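Local structure of EVE domain-containing protein (Pseudomonas syringae pv. tomato str. DC3000, 2EVE) at residues 5-10 and 48-53; 68-73 and 96-101. The protein is of unknown function but carries an EVE domain, related to ASCH and PUA domains, and so possibly binds a modified nucleic acid base. One frame throughout, in Å; residues are numbered along the deposited sequence.

Interaction 1. Residues 5-10 and 48-53. With 144 (tris-hydroxymethyl-methyl-ammonium), chain D.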
loop_
_atom_site.group_PDB
_atom_site.type_symbol
_atom_site.label_atom_id
_atom_site.label_comp_id
_atom_site.label_asym_id
_atom_site.label_seq_id
_atom_site.Cartn_x
_atom_site.Cartn_y
_atom_site.Cartn_z
ATOM N N LEU A 5 5.156 2.120 0.138
ATOM C CA LEU A 5 4.600 1.155 -0.798
ATOM C C LEU A 5 3.535 0.384 -0.029
ATOM O O LEU A 5 3.748 -0.010 1.120
ATOM C CB LEU A 5 5.680 0.197 -1.332
ATOM C CG LEU A 5 5.191 -0.853 -2.338
ATOM C CD1 LEU A 5 6.277 -1.170 -3.363
ATOM C CD2 LEU A 5 4.767 -2.109 -1.598
HETATM N N MSE A 6 2.375 0.201 -0.651
HETATM C CA MSE A 6 1.281 -0.540 -0.033
HETATM C C MSE A 6 0.693 -1.532 -1.032
HETATM O O MSE A 6 0.574 -1.227 -2.217
HETATM C CB MSE A 6 0.200 0.418 0.469
HETATM C CG MSE A 6 0.708 1.419 1.504
HETATM SE SE MSE A 6 -0.717 2.176 2.579
HETATM C CE MSE A 6 -1.429 3.317 1.216
ATOM N N LYS A 7 0.316 -2.707 -0.533
ATOM C CA LYS A 7 -0.222 -3.785 -1.361
ATOM C C LYS A 7 -1.742 -3.899 -1.403
ATOM O O LYS A 7 -2.424 -3.639 -0.413
ATOM C CB LYS A 7 0.335 -5.129 -0.887
ATOM C CG LYS A 7 1.845 -5.225 -0.884
ATOM C CD LYS A 7 2.292 -6.613 -0.442
ATOM C CE LYS A 7 3.805 -6.719 -0.405
ATOM N NZ LYS A 7 4.260 -8.065 0.037
ATOM N N SER A 8 -2.257 -4.314 -2.559
ATOM C CA SER A 8 -3.688 -4.506 -2.753
ATOM C C SER A 8 -3.964 -5.454 -3.915
ATOM O O SER A 8 -3.326 -5.363 -4.962
ATOM C CB SER A 8 -4.380 -3.171 -3.034
ATOM O OG SER A 8 -5.787 -3.351 -3.166
ATOM N N GLU A 9 -4.909 -6.368 -3.722
ATOM C CA GLU A 9 -5.288 -7.293 -4.783
ATOM C C GLU A 9 -6.141 -6.466 -5.738
ATOM O O GLU A 9 -7.156 -5.899 -5.335
ATOM C CB GLU A 9 -6.108 -8.453 -4.222
ATOM C CG GLU A 9 -5.344 -9.354 -3.278
ATOM C CD GLU A 9 -6.161 -10.549 -2.829
ATOM O OE1 GLU A 9 -5.641 -11.351 -2.025
ATOM O OE2 GLU A 9 -7.318 -10.687 -3.280
ATOM N N PRO A 10 -5.746 -6.394 -7.018
ATOM C CA PRO A 10 -6.486 -5.614 -8.014
ATOM C C PRO A 10 -7.964 -5.954 -8.192
ATOM O O PRO A 10 -8.767 -5.070 -8.483
ATOM C CB PRO A 10 -5.673 -5.827 -9.288
ATOM C CG PRO A 10 -5.109 -7.200 -9.094
ATOM C CD PRO A 10 -4.656 -7.151 -7.655
ATOM N N PHE A 48 3.825 3.745 -3.650
ATOM C CA PHE A 48 3.672 2.919 -4.833
ATOM C C PHE A 48 2.514 1.973 -4.568
ATOM O O PHE A 48 2.445 1.343 -3.511
ATOM C CB PHE A 48 4.939 2.110 -5.110
ATOM C CG PHE A 48 6.046 2.916 -5.704
ATOM C CD1 PHE A 48 5.808 3.742 -6.799
ATOM C CD2 PHE A 48 7.329 2.854 -5.176
ATOM C CE1 PHE A 48 6.833 4.493 -7.359
ATOM C CE2 PHE A 48 8.361 3.602 -5.729
ATOM C CZ PHE A 48 8.114 4.424 -6.824
ATOM N N PHE A 49 1.598 1.904 -5.527
ATOM C CA PHE A 49 0.422 1.041 -5.442
ATOM C C PHE A 49 0.842 -0.301 -6.047
ATOM O O PHE A 49 0.993 -0.428 -7.263
ATOM C CB PHE A 49 -0.722 1.673 -6.253
ATOM C CG PHE A 49 -2.094 1.105 -5.960
ATOM C CD1 PHE A 49 -2.359 -0.257 -6.087
ATOM C CD2 PHE A 49 -3.140 1.960 -5.612
ATOM C CE1 PHE A 49 -3.653 -0.760 -5.871
ATOM C CE2 PHE A 49 -4.427 1.471 -5.398
ATOM C CZ PHE A 49 -4.689 0.110 -5.526
ATOM N N TYR A 50 1.036 -1.297 -5.191
ATOM C CA TYR A 50 1.474 -2.617 -5.631
ATOM C C TYR A 50 0.325 -3.618 -5.739
ATOM O O TYR A 50 -0.410 -3.845 -4.776
ATOM C CB TYR A 50 2.547 -3.127 -4.659
ATOM C CG TYR A 50 3.091 -4.503 -4.966
ATOM C CD1 TYR A 50 2.424 -5.651 -4.540
ATOM C CD2 TYR A 50 4.274 -4.655 -5.685
ATOM C CE1 TYR A 50 2.925 -6.923 -4.826
ATOM C CE2 TYR A 50 4.782 -5.918 -5.975
ATOM C CZ TYR A 50 4.106 -7.042 -5.545
ATOM O OH TYR A 50 4.609 -8.286 -5.833
ATOM N N HIS A 51 0.172 -4.202 -6.926
ATOM C CA HIS A 51 -0.869 -5.194 -7.173
ATOM C C HIS A 51 -0.382 -6.560 -6.712
ATOM O O HIS A 51 0.614 -7.073 -7.217
ATOM C CB HIS A 51 -1.215 -5.245 -8.664
ATOM C CG HIS A 51 -2.118 -4.140 -9.113
ATOM N ND1 HIS A 51 -2.540 -4.011 -10.418
ATOM C CD2 HIS A 51 -2.701 -3.128 -8.427
ATOM C CE1 HIS A 51 -3.345 -2.968 -10.517
ATOM N NE2 HIS A 51 -3.460 -2.415 -9.324
ATOM N N SER A 52 -1.099 -7.143 -5.756
ATOM C CA SER A 52 -0.744 -8.442 -5.193
ATOM C C SER A 52 -1.765 -9.532 -5.525
ATOM O O SER A 52 -2.901 -9.235 -5.887
ATOM C CB SER A 52 -0.612 -8.311 -3.673
ATOM O OG SER A 52 -1.840 -7.889 -3.098
ATOM N N SER A 53 -1.351 -10.790 -5.392
ATOM C CA SER A 53 -2.223 -11.935 -5.667
ATOM C C SER A 53 -2.997 -11.771 -6.969
ATOM O O SER A 53 -4.228 -11.758 -6.971
ATOM C CB SER A 53 -3.216 -12.133 -4.518
ATOM O OG SER A 53 -2.547 -12.343 -3.288
HETATM C C1 144 D . 1.289 -11.399 -3.401
HETATM N N 144 D . 2.374 -11.111 -2.472
HETATM C C2 144 D . 3.626 -10.870 -3.263
HETATM O O2 144 D . 3.890 -10.508 -4.634
HETATM C C3 144 D . 2.422 -12.305 -1.525
HETATM O O3 144 D . 3.423 -12.209 -0.491
HETATM C C4 144 D . 1.993 -9.844 -1.812
HETATM O O4 144 D . 0.742 -9.566 -0.858
#
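Strands 3-8 and 46-51 run parallel as neighbours in the EVE-domain sheet, and their C-terminal ends border a pocket holding tris-hydroxymethyl-methyl-ammonium. Four backbone hydrogen bonds tie the segments: Met6 N to Phe48 O, Tyr50 N to Met6 O, Ser8 N to Tyr50 O, and Ser52 N to Ser8 O. In the last, Ser52 N lies 3.0 Å from Ser8 O, 53° out of that carbonyl's plane, as the strands give way to loop. Leu5, Lys7 and Tyr50 share one face of the sheet. Tyr50 CB rests on Leu5 CD2 (3.9 Å), while the Lys7 chain runs alongside the ring in the same direction, its CG 3.7 Å from Tyr50 CD1. The straight Lys7 chain carries its CD to within 3.4 Å of ligand O4; its NZ has a weak hydrogen bond to Leu132 O. Tyr50 OH hydrogen-bonds ligand O2 at 2.6 Å, with O2 at the ring edge and in its plane. On the other face Ser8 CB meets Phe49 CE1 at 3.8 Å, and Ser8 OG hydrogen-bonds Phe13 O. Just past strand 5-8, Pro10 CB lies over the centre of the ring of His51, the last residue of its strand, a CH-pi contact 9° off the normal; His51 NE2 hydrogen-bonds Ile15 N. Apart from the Tyr50 hydrogen bond, these segments meet the ligand through nonbonded contacts from Lys7, Ser52 and Ser53, which suggests a loose fit and possibly a different natural ligand.

Interaction 2. Residues 68-73 and 96-101; sequences TAYPDP and ALDIGF
Ala96 and Tyr70 form an antiparallel hydrogen-bonded pair where strand 95-110 meets the end of strand 58-71. Ala96 N donates to Tyr70 O at 2.8 Å, and Tyr70 N returns the bond to Ala96 O at 2.9 Å. The same Ala96 O also receives a CH...O contact from Ala69 CA (3.2 Å) and lies over one face of the Tyr70 ring, displaced toward the rim. The Ala96 methyl packs against the Asp72 carboxylate, with CB 3.9 Å from Asp72 CG. That carboxylate is turned to other partners: OD1 forms a salt bridge with Arg30 and accepts from Gly28 N, and OD2 hydrogen-bonds Thr74 OG1. Next, Leu97 CA comes within 3.6 Å of Tyr70 CE2, and Leu97 CB packs against the backbone of Thr68 and Ala69. Asp98 completes the contact: Tyr70 OH donates to its OD1 at 2.8 Å, meeting the syn side from 33° out of the carboxylate plane, with OD1 itself near the plane of the ring at its edge. Ring and carboxylate planes stand 63° apart. Tyr70 reaches Asp98 because, with chi1 near 56°, CG is wedged between N and C of its own backbone, which swings the ring across strand 95-110. Lys67 adds a cation-pi contact to this ring. Two backbone bonds and one side-chain bond therefore hold Tyr70 at three points, fixing its ring against the opposing strand, and the hydrogen bond from its hydroxyl would probably favour the charged form of Asp98.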
loop_
_atom_site.group_PDB
_atom_site.type_symbol
_atom_site.label_atom_id
_atom_site.label_comp_id
_atom_site.label_asym_id
_atom_site.label_seq_id
_atom_site.Cartn_x
_atom_site.Cartn_y
_atom_site.Cartn_z
ATOM N N THR A 68 -4.495 11.348 7.348
ATOM C CA THR A 68 -3.707 10.442 8.170
ATOM C C THR A 68 -4.560 9.416 8.909
ATOM O O THR A 68 -5.788 9.525 8.975
ATOM C CB THR A 68 -2.815 11.208 9.187
ATOM O OG1 THR A 68 -3.633 11.988 10.067
ATOM C CG2 THR A 68 -1.835 12.126 8.453
ATOM N N ALA A 69 -3.883 8.420 9.464
ATOM C CA ALA A 69 -4.511 7.303 10.162
ATOM C C ALA A 69 -5.613 7.579 11.175
ATOM O O ALA A 69 -5.521 8.478 12.008
ATOM C CB ALA A 69 -3.432 6.458 10.817
ATOM N N TYR A 70 -6.655 6.763 11.096
ATOM C CA TYR A 70 -7.777 6.847 12.009
ATOM C C TYR A 70 -8.292 5.427 12.227
ATOM O O TYR A 70 -7.994 4.531 11.440
ATOM C CB TYR A 70 -8.861 7.767 11.433
ATOM C CG TYR A 70 -9.374 7.393 10.063
ATOM C CD1 TYR A 70 -10.419 6.488 9.918
ATOM C CD2 TYR A 70 -8.849 7.983 8.914
ATOM C CE1 TYR A 70 -10.939 6.181 8.669
ATOM C CE2 TYR A 70 -9.360 7.680 7.651
ATOM C CZ TYR A 70 -10.408 6.781 7.539
ATOM O OH TYR A 70 -10.955 6.498 6.310
ATOM N N PRO A 71 -9.053 5.194 13.308
ATOM C CA PRO A 71 -9.574 3.847 13.576
ATOM C C PRO A 71 -10.274 3.249 12.361
ATOM O O PRO A 71 -11.167 3.865 11.781
ATOM C CB PRO A 71 -10.513 4.075 14.757
ATOM C CG PRO A 71 -9.831 5.199 15.491
ATOM C CD PRO A 71 -9.458 6.134 14.367
ATOM N N ASP A 72 -9.851 2.044 11.986
ATOM C CA ASP A 72 -10.386 1.337 10.825
ATOM C C ASP A 72 -11.817 0.860 11.050
ATOM O O ASP A 72 -12.053 -0.078 11.803
ATOM C CB ASP A 72 -9.481 0.145 10.495
ATOM C CG ASP A 72 -9.837 -0.515 9.181
ATOM O OD1 ASP A 72 -9.068 -1.395 8.739
ATOM O OD2 ASP A 72 -10.883 -0.160 8.592
ATOM N N PRO A 73 -12.791 1.495 10.381
ATOM C CA PRO A 73 -14.196 1.107 10.538
ATOM C C PRO A 73 -14.521 -0.331 10.131
ATOM O O PRO A 73 -15.496 -0.903 10.619
ATOM C CB PRO A 73 -14.936 2.134 9.682
ATOM C CG PRO A 73 -13.950 2.441 8.598
ATOM C CD PRO A 73 -12.647 2.552 9.363
ATOM N N ALA A 96 -6.917 2.888 9.458
ATOM C CA ALA A 96 -7.096 3.042 8.025
ATOM C C ALA A 96 -6.705 4.481 7.739
ATOM O O ALA A 96 -6.399 5.242 8.656
ATOM C CB ALA A 96 -8.554 2.817 7.647
ATOM N N LEU A 97 -6.695 4.854 6.470
ATOM C CA LEU A 97 -6.389 6.226 6.111
ATOM C C LEU A 97 -6.945 6.488 4.729
ATOM O O LEU A 97 -7.341 5.558 4.033
ATOM C CB LEU A 97 -4.876 6.489 6.174
ATOM C CG LEU A 97 -3.874 5.549 5.498
ATOM C CD1 LEU A 97 -4.016 5.613 3.988
ATOM C CD2 LEU A 97 -2.472 5.968 5.921
ATOM N N ASP A 98 -7.016 7.755 4.342
ATOM C CA ASP A 98 -7.538 8.082 3.027
ATOM C C ASP A 98 -6.397 8.385 2.075
ATOM O O ASP A 98 -5.432 9.061 2.439
ATOM C CB ASP A 98 -8.478 9.288 3.092
ATOM C CG ASP A 98 -9.686 9.046 3.976
ATOM O OD1 ASP A 98 -10.144 7.887 4.076
ATOM O OD2 ASP A 98 -10.185 10.028 4.563
ATOM N N ILE A 99 -6.515 7.878 0.852
ATOM C CA ILE A 99 -5.498 8.084 -0.167
ATOM C C ILE A 99 -6.085 8.731 -1.416
ATOM O O ILE A 99 -7.298 8.723 -1.626
ATOM C CB ILE A 99 -4.848 6.757 -0.594
ATOM C CG1 ILE A 99 -5.901 5.838 -1.220
ATOM C CG2 ILE A 99 -4.200 6.084 0.611
ATOM C CD1 ILE A 99 -5.330 4.821 -2.174
ATOM N N GLY A 100 -5.207 9.288 -2.241
ATOM C CA GLY A 100 -5.642 9.924 -3.469
ATOM C C GLY A 100 -4.831 9.459 -4.664
ATOM O O GLY A 100 -3.703 8.986 -4.515
ATOM N N PHE A 101 -5.402 9.596 -5.855
ATOM C CA PHE A 101 -4.718 9.174 -7.071
ATOM C C PHE A 101 -3.614 10.132 -7.495
ATOM O O PHE A 101 -3.755 11.351 -7.387
ATOM C CB PHE A 101 -5.723 9.026 -8.222
ATOM C CG PHE A 101 -5.098 8.620 -9.528
ATOM C CD1 PHE A 101 -4.882 9.554 -10.537
ATOM C CD2 PHE A 101 -4.726 7.298 -9.749
ATOM C CE1 PHE A 101 -4.300 9.178 -11.753
ATOM C CE2 PHE A 101 -4.145 6.908 -10.956
ATOM C CZ PHE A 101 -3.933 7.851 -11.961
#

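Interactions 1 and 2 lie in one six-stranded mixed sheet, with centres about 16 Å apart, and follow in series along the chain: 5-10 with 48-53 closes before 68-73 with 96-101 opens. Strand 46-51 is followed in sequence by strand 58-71, its antiparallel neighbour in the sheet. Strand 58-71 sits between 46-51 and 95-110, so one strand-to-strand pairing separates the two contacts. Interaction 1 is the parallel pairing and holds most of the ligand pocket; interaction 2 is an antiparallel pairing farther along the sheet. They also touch directly, Met6 CE packing on Ile99 CG2 at 4.0 Å. The pocket thus lies at the parallel pair of the EVE domain, away from the end of strand 58-71.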